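Local coordinates for protein arginyl-trna synthetase (Thermus thermophilus, PDB 1IQ0) that probably attaches L-arginine to tRNA(Arg), using ATP, as a class-one aminoacyl-tRNA synthetase, at residues H477-S482 with A537-Y542; Y543-R546 with P551-P554. One frame throughout, in Å; residues are numbered along the deposited sequence.

Contact 1: residues H477-S482 with A537-Y542; sequences HARAHS and ASWNAY
Arg479 and Trp539 both set CG opposite the backbone N (chi1 -173° in the arginine), which sends the two side chains into the space between their helices, where they pass at a slant. The arginine chain then bends at chi2 and chi3, carrying its guanidinium past the indole to Asn540 one residue further along. There NH1 of Arg479 donates to OD1 of Asn540 at 3.2 Å, nearly in line with the C=O bond; the oxygen sits at the guanidinium edge but somewhat out of its plane, and the N-H...O angle is bent to 142°. A second, weak bond from Arg479 NH2 reaches the same Asn540 OD1 at 3.5 Å, giving a lopsided fork on one oxygen. The other end of the amide is held too, since Asn540 ND2 bonds to the hydroxyl of Tyr472, which should fix which way the amide is turned. CB of Arg479 meets the indole edge in plane, 4.0 Å from Trp539 NE1, while the guanidinium stands almost perpendicular to the ring. Ala480 lies over one face of the same indole: its CB makes a CH-pi contact off-centre on the six-membered ring and lies 3.7 Å from Trp539 CZ2. This small residue lets the ring reach its backbone, with Ala480 CA 3.6 Å from Trp539 CZ2. With an alanine at Arg479, Asn540 OD1 would probably lose both donors and the Tyr543 ring its cation-pi partner. The contact is helix packing within the DALR anticodon-binding domain: segments 477-482 and 537-542 of helices 470-487 and 525-544 run at 48° to each other, their local axes 10.9 Å apart, with Trp539 carrying much of the contact. Ala476 and Ile483 of helix 470-487 also touch the indole, and Leu573 of helix 562-583 packs against both Trp539 and Ala480.

Contact 2: residues Y543-R546 with P551-P554; sequences YNAR and PATP
Ala545 O accepts the backbone N-H of Ala552 N at 3.0 Å, a bond almost perfectly straight at the hydrogen (178°) although the donor sits well above the carbonyl plane. This bond ties the exit of a helix to the returning chain: Ala545 is the first residue to leave helical backbone angles, and its extended conformation starts a small antiparallel hairpin. The next pair toward the turn, Arg546 and Pro551, is non-hydrogen-bonded, with their CA atoms 4.3 Å apart. Pro551 has no N-H to give, so it suits such a position. Although the two side chains start out diverging, they run alongside each other in the same direction. A bend at chi3 (68°) turns the arginine back so that Arg546 NH1 comes within 3.7 Å of Pro551 CG, and the nitrogen of the proline ring lies over one face of the guanidinium. Contact here is between a flat cation and a saturated ring, at an exposed edge of the molecule. Beside this pair, Ala545 CB and Ala552 CB meet at 4.2 Å. Thr553 turns CG2 toward the last turn of the helix, 3.9 Å from Tyr543 O. Arg546 and Pro551 are exposed, whereas Thr553 is buried. In the anticodon-binding domain the hairpin of strands 546-547 and 550-551 follows helix 525-544 and leads on toward helix 562-583, whose Arg566 bonds to Pro554 O. Tyr501 of helix 500-509 touches both alanines, and Glu502 touches Thr553.

Contacts 1 and 2 follow one another on helix 525-544, residues 537-542 passing directly into 543-546, and their centres are about 11 Å apart. Arg479 joins them: its cation-pi partner Tyr543 belongs to contact 2, with Arg479 NE 3.5 Å from Tyr543 CE2. Arg479 NH2 lies 4.0 Å from Asn544 OD1, as packing. Contact 1 packs this helix on helix 470-487; contact 2 closes the hairpin that follows it. Both belong to the DALR anticodon-binding domain, the centres of contacts 1 and 2 lying about 25 and 36 Å from the chain centre, and neither includes any residue of the HIGH motif (112-122) of the catalytic domain.

Contact 1: residues H477-S482 with A537-Y542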
ATOM      1  N   HIS A 477      -7.539 -19.750   5.409  1.00 23.43           N
ATOM      2  CA  HIS A 477      -6.160 -20.203   5.535  1.00 20.70           C
ATOM      3  C   HIS A 477      -6.026 -21.232   6.652  1.00 23.56           C
ATOM      4  O   HIS A 477      -5.361 -22.256   6.483  1.00 21.94           O
ATOM      5  CB  HIS A 477      -5.212 -19.035   5.832  1.00 17.39           C
ATOM      6  CG  HIS A 477      -3.823 -19.472   6.184  1.00 19.69           C
ATOM      7  ND1 HIS A 477      -3.456 -19.826   7.465  1.00 21.39           N
ATOM      8  CD2 HIS A 477      -2.729 -19.679   5.410  1.00 18.32           C
ATOM      9  CE1 HIS A 477      -2.198 -20.231   7.466  1.00 23.02           C
ATOM     10  NE2 HIS A 477      -1.734 -20.151   6.231  1.00 20.20           N
ATOM     11  N   ALA A 478      -6.647 -20.950   7.796  1.00 16.51           N
ATOM     12  CA  ALA A 478      -6.579 -21.858   8.938  1.00 19.81           C
ATOM     13  C   ALA A 478      -7.265 -23.194   8.632  1.00 20.48           C
ATOM     14  O   ALA A 478      -6.801 -24.245   9.055  1.00 23.49           O
ATOM     15  CB  ALA A 478      -7.213 -21.200  10.180  1.00 17.66           C
ATOM     16  N   ARG A 479      -8.367 -23.147   7.892  1.00 22.67           N
ATOM     17  CA  ARG A 479      -9.089 -24.362   7.528  1.00 22.80           C
ATOM     18  C   ARG A 479      -8.201 -25.239   6.637  1.00 22.36           C
ATOM     19  O   ARG A 479      -8.071 -26.436   6.867  1.00 23.42           O
ATOM     20  CB  ARG A 479     -10.375 -24.007   6.776  1.00 39.80           C
ATOM     21  CG  ARG A 479     -11.294 -25.194   6.495  1.00 44.18           C
ATOM     22  CD  ARG A 479     -12.458 -25.246   7.482  1.00 51.79           C
ATOM     23  NE  ARG A 479     -13.753 -25.031   6.833  1.00 56.66           N
ATOM     24  CZ  ARG A 479     -14.068 -23.956   6.116  1.00 60.30           C
ATOM     25  NH1 ARG A 479     -13.181 -22.980   5.947  1.00 64.73           N
ATOM     26  NH2 ARG A 479     -15.273 -23.851   5.567  1.00 56.37           N
ATOM     27  N   ALA A 480      -7.596 -24.637   5.618  1.00 24.69           N
ATOM     28  CA  ALA A 480      -6.728 -25.375   4.705  1.00 23.58           C
ATOM     29  C   ALA A 480      -5.539 -25.954   5.465  1.00 25.40           C
ATOM     30  O   ALA A 480      -5.170 -27.113   5.276  1.00 25.19           O
ATOM     31  CB  ALA A 480      -6.233 -24.454   3.589  1.00 18.17           C
ATOM     32  N   HIS A 481      -4.950 -25.143   6.333  1.00 24.79           N
ATOM     33  CA  HIS A 481      -3.800 -25.572   7.119  1.00 21.42           C
ATOM     34  C   HIS A 481      -4.131 -26.722   8.078  1.00 20.55           C
ATOM     35  O   HIS A 481      -3.303 -27.612   8.285  1.00 21.83           O
ATOM     36  CB  HIS A 481      -3.230 -24.386   7.910  1.00 23.86           C
ATOM     37  CG  HIS A 481      -1.906 -24.667   8.550  1.00 28.50           C
ATOM     38  ND1 HIS A 481      -1.780 -25.350   9.742  1.00 31.52           N
ATOM     39  CD2 HIS A 481      -0.644 -24.373   8.152  1.00 29.49           C
ATOM     40  CE1 HIS A 481      -0.500 -25.464  10.051  1.00 33.26           C
ATOM     41  NE2 HIS A 481       0.210 -24.880   9.102  1.00 33.85           N
ATOM     42  N   SER A 482      -5.331 -26.709   8.659  1.00 19.46           N
ATOM     43  CA  SER A 482      -5.713 -27.771   9.591  1.00 22.94           C
ATOM     44  C   SER A 482      -5.737 -29.133   8.887  1.00 23.13           C
ATOM     45  O   SER A 482      -5.403 -30.152   9.484  1.00 27.63           O
ATOM     46  CB  SER A 482      -7.085 -27.483  10.217  1.00 29.50           C
ATOM     47  OG  SER A 482      -8.122 -27.668   9.269  1.00 40.04           O
ATOM     48  N   ALA A 537     -13.175 -17.441  -1.326  1.00 21.06           N
ATOM     49  CA  ALA A 537     -14.532 -17.853  -1.686  1.00 20.58           C
ATOM     50  C   ALA A 537     -14.472 -19.143  -2.503  1.00 19.50           C
ATOM     51  O   ALA A 537     -15.310 -20.035  -2.344  1.00 21.27           O
ATOM     52  CB  ALA A 537     -15.231 -16.754  -2.503  1.00 16.14           C
ATOM     53  N   SER A 538     -13.483 -19.221  -3.391  1.00 22.70           N
ATOM     54  CA  SER A 538     -13.287 -20.393  -4.240  1.00 25.85           C
ATOM     55  C   SER A 538     -12.898 -21.593  -3.373  1.00 28.15           C
ATOM     56  O   SER A 538     -13.366 -22.709  -3.590  1.00 23.12           O
ATOM     57  CB  SER A 538     -12.188 -20.109  -5.266  1.00 24.19           C
ATOM     58  OG  SER A 538     -11.934 -21.239  -6.080  1.00 22.87           O
ATOM     59  N   TRP A 539     -12.033 -21.359  -2.394  1.00 23.05           N
ATOM     60  CA  TRP A 539     -11.616 -22.423  -1.491  1.00 22.23           C
ATOM     61  C   TRP A 539     -12.811 -22.935  -0.678  1.00 19.90           C
ATOM     62  O   TRP A 539     -12.991 -24.137  -0.522  1.00 21.42           O
ATOM     63  CB  TRP A 539     -10.521 -21.921  -0.549  1.00 18.96           C
ATOM     64  CG  TRP A 539     -10.371 -22.744   0.686  1.00 23.24           C
ATOM     65  CD1 TRP A 539     -10.695 -22.372   1.961  1.00 24.33           C
ATOM     66  CD2 TRP A 539      -9.898 -24.093   0.770  1.00 23.31           C
ATOM     67  NE1 TRP A 539     -10.454 -23.405   2.835  1.00 22.09           N
ATOM     68  CE2 TRP A 539      -9.965 -24.476   2.131  1.00 24.61           C
ATOM     69  CE3 TRP A 539      -9.427 -25.016  -0.169  1.00 22.94           C
ATOM     70  CZ2 TRP A 539      -9.578 -25.747   2.575  1.00 22.35           C
ATOM     71  CZ3 TRP A 539      -9.039 -26.286   0.274  1.00 25.80           C
ATOM     72  CH2 TRP A 539      -9.120 -26.634   1.635  1.00 23.38           C
ATOM     73  N   ASN A 540     -13.628 -22.024  -0.167  1.00 21.27           N
ATOM     74  CA  ASN A 540     -14.792 -22.422   0.610  1.00 21.03           C
ATOM     75  C   ASN A 540     -15.824 -23.223  -0.191  1.00 22.63           C
ATOM     76  O   ASN A 540     -16.345 -24.225   0.302  1.00 23.97           O
ATOM     77  CB  ASN A 540     -15.451 -21.191   1.246  1.00 20.11           C
ATOM     78  CG  ASN A 540     -14.694 -20.704   2.468  1.00 23.44           C
ATOM     79  OD1 ASN A 540     -14.210 -21.503   3.266  1.00 25.55           O
ATOM     80  ND2 ASN A 540     -14.596 -19.397   2.625  1.00 20.59           N
ATOM     81  N   ALA A 541     -16.119 -22.788  -1.412  1.00 22.27           N
ATOM     82  CA  ALA A 541     -17.075 -23.497  -2.258  1.00 20.60           C
ATOM     83  C   ALA A 541     -16.506 -24.886  -2.557  1.00 21.67           C
ATOM     84  O   ALA A 541     -17.228 -25.879  -2.586  1.00 24.80           O
ATOM     85  CB  ALA A 541     -17.299 -22.729  -3.564  1.00 13.46           C
ATOM     86  N   TYR A 542     -15.199 -24.937  -2.782  1.00 19.72           N
ATOM     87  CA  TYR A 542     -14.511 -26.185  -3.066  1.00 19.67           C
ATOM     88  C   TYR A 542     -14.622 -27.117  -1.853  1.00 23.80           C
ATOM     89  O   TYR A 542     -15.014 -28.273  -1.981  1.00 23.05           O
ATOM     90  CB  TYR A 542     -13.040 -25.893  -3.372  1.00 20.73           C
ATOM     91  CG  TYR A 542     -12.168 -27.110  -3.585  1.00 19.48           C
ATOM     92  CD1 TYR A 542     -12.230 -27.842  -4.777  1.00 23.30           C
ATOM     93  CD2 TYR A 542     -11.250 -27.510  -2.609  1.00 21.90           C
ATOM     94  CE1 TYR A 542     -11.398 -28.932  -4.994  1.00 23.10           C
ATOM     95  CE2 TYR A 542     -10.414 -28.599  -2.815  1.00 22.03           C
ATOM     96  CZ  TYR A 542     -10.492 -29.306  -4.014  1.00 20.55           C
ATOM     97  OH  TYR A 542      -9.648 -30.372  -4.232  1.00 23.10           O
TER

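Contact 2: residues Y543-R546 with P551-P554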
ATOM      1  N   TYR A 543     -14.291 -26.599  -0.672  1.00 16.03           N
ATOM      2  CA  TYR A 543     -14.348 -27.393   0.557  1.00 17.22           C
ATOM      3  C   TYR A 543     -15.764 -27.873   0.906  1.00 19.17           C
ATOM      4  O   TYR A 543     -15.955 -29.015   1.318  1.00 23.97           O
ATOM      5  CB  TYR A 543     -13.808 -26.580   1.731  1.00 16.62           C
ATOM      6  CG  TYR A 543     -13.834 -27.318   3.058  1.00 16.23           C
ATOM      7  CD1 TYR A 543     -12.767 -28.128   3.449  1.00 19.71           C
ATOM      8  CD2 TYR A 543     -14.920 -27.191   3.927  1.00 16.88           C
ATOM      9  CE1 TYR A 543     -12.776 -28.786   4.669  1.00 18.47           C
ATOM     10  CE2 TYR A 543     -14.939 -27.853   5.158  1.00 20.13           C
ATOM     11  CZ  TYR A 543     -13.862 -28.647   5.518  1.00 20.00           C
ATOM     12  OH  TYR A 543     -13.873 -29.311   6.719  1.00 26.02           O
ATOM     13  N   ASN A 544     -16.743 -26.989   0.740  1.00 17.64           N
ATOM     14  CA  ASN A 544     -18.130 -27.297   1.057  1.00 18.34           C
ATOM     15  C   ASN A 544     -18.905 -28.136   0.042  1.00 20.32           C
ATOM     16  O   ASN A 544     -19.985 -28.623   0.360  1.00 22.15           O
ATOM     17  CB  ASN A 544     -18.917 -25.999   1.302  1.00 17.64           C
ATOM     18  CG  ASN A 544     -18.404 -25.225   2.497  1.00 24.58           C
ATOM     19  OD1 ASN A 544     -18.035 -25.807   3.517  1.00 27.33           O
ATOM     20  ND2 ASN A 544     -18.386 -23.901   2.383  1.00 25.04           N
ATOM     21  N   ALA A 545     -18.374 -28.300  -1.166  1.00 18.72           N
ATOM     22  CA  ALA A 545     -19.080 -29.055  -2.203  1.00 16.91           C
ATOM     23  C   ALA A 545     -19.546 -30.435  -1.745  1.00 20.76           C
ATOM     24  O   ALA A 545     -18.809 -31.162  -1.073  1.00 19.57           O
ATOM     25  CB  ALA A 545     -18.198 -29.195  -3.441  1.00 16.66           C
ATOM     26  N   ARG A 546     -20.777 -30.778  -2.122  1.00 25.23           N
ATOM     27  CA  ARG A 546     -21.387 -32.064  -1.801  1.00 27.73           C
ATOM     28  C   ARG A 546     -22.198 -32.550  -3.004  1.00 30.83           C
ATOM     29  O   ARG A 546     -22.693 -31.744  -3.795  1.00 30.14           O
ATOM     30  CB  ARG A 546     -22.321 -31.944  -0.585  1.00 22.71           C
ATOM     31  CG  ARG A 546     -21.609 -31.664   0.747  1.00 23.59           C
ATOM     32  CD  ARG A 546     -22.613 -31.527   1.893  1.00 25.65           C
ATOM     33  NE  ARG A 546     -23.282 -32.793   2.203  1.00 24.55           N
ATOM     34  CZ  ARG A 546     -22.713 -33.810   2.850  1.00 23.67           C
ATOM     35  NH1 ARG A 546     -21.456 -33.723   3.275  1.00 17.29           N
ATOM     36  NH2 ARG A 546     -23.400 -34.926   3.062  1.00 21.12           N
ATOM     37  N   PRO A 551     -19.575 -35.650   0.741  1.00 22.68           N
ATOM     38  CA  PRO A 551     -18.635 -34.600   0.334  1.00 20.74           C
ATOM     39  C   PRO A 551     -18.174 -34.921  -1.077  1.00 20.83           C
ATOM     40  O   PRO A 551     -17.897 -36.077  -1.375  1.00 19.58           O
ATOM     41  CB  PRO A 551     -17.499 -34.738   1.345  1.00 17.77           C
ATOM     42  CG  PRO A 551     -18.191 -35.308   2.576  1.00 17.59           C
ATOM     43  CD  PRO A 551     -19.110 -36.340   1.960  1.00 20.73           C
ATOM     44  N   ALA A 552     -18.093 -33.923  -1.949  1.00 25.89           N
ATOM     45  CA  ALA A 552     -17.661 -34.195  -3.317  1.00 24.79           C
ATOM     46  C   ALA A 552     -16.168 -33.950  -3.489  1.00 25.29           C
ATOM     47  O   ALA A 552     -15.579 -34.341  -4.496  1.00 23.86           O
ATOM     48  CB  ALA A 552     -18.455 -33.334  -4.313  1.00 11.82           C
ATOM     49  N   THR A 553     -15.541 -33.334  -2.494  1.00 22.27           N
ATOM     50  CA  THR A 553     -14.120 -33.042  -2.624  1.00 20.81           C
ATOM     51  C   THR A 553     -13.274 -33.444  -1.408  1.00 23.22           C
ATOM     52  O   THR A 553     -12.284 -32.779  -1.088  1.00 18.45           O
ATOM     53  CB  THR A 553     -13.950 -31.538  -2.917  1.00 27.38           C
ATOM     54  OG1 THR A 553     -12.636 -31.284  -3.421  1.00 40.15           O
ATOM     55  CG2 THR A 553     -14.179 -30.735  -1.665  1.00 13.62           C
ATOM     56  N   PRO A 554     -13.623 -34.564  -0.745  1.00 27.74           N
ATOM     57  CA  PRO A 554     -12.851 -34.986   0.430  1.00 24.26           C
ATOM     58  C   PRO A 554     -11.374 -35.243   0.135  1.00 23.14           C
ATOM     59  O   PRO A 554     -11.020 -35.728  -0.938  1.00 21.69           O
ATOM     60  CB  PRO A 554     -13.592 -36.242   0.895  1.00 19.69           C
ATOM     61  CG  PRO A 554     -14.042 -36.866  -0.420  1.00 19.54           C
ATOM     62  CD  PRO A 554     -14.546 -35.632  -1.188  1.00 17.69           C
TER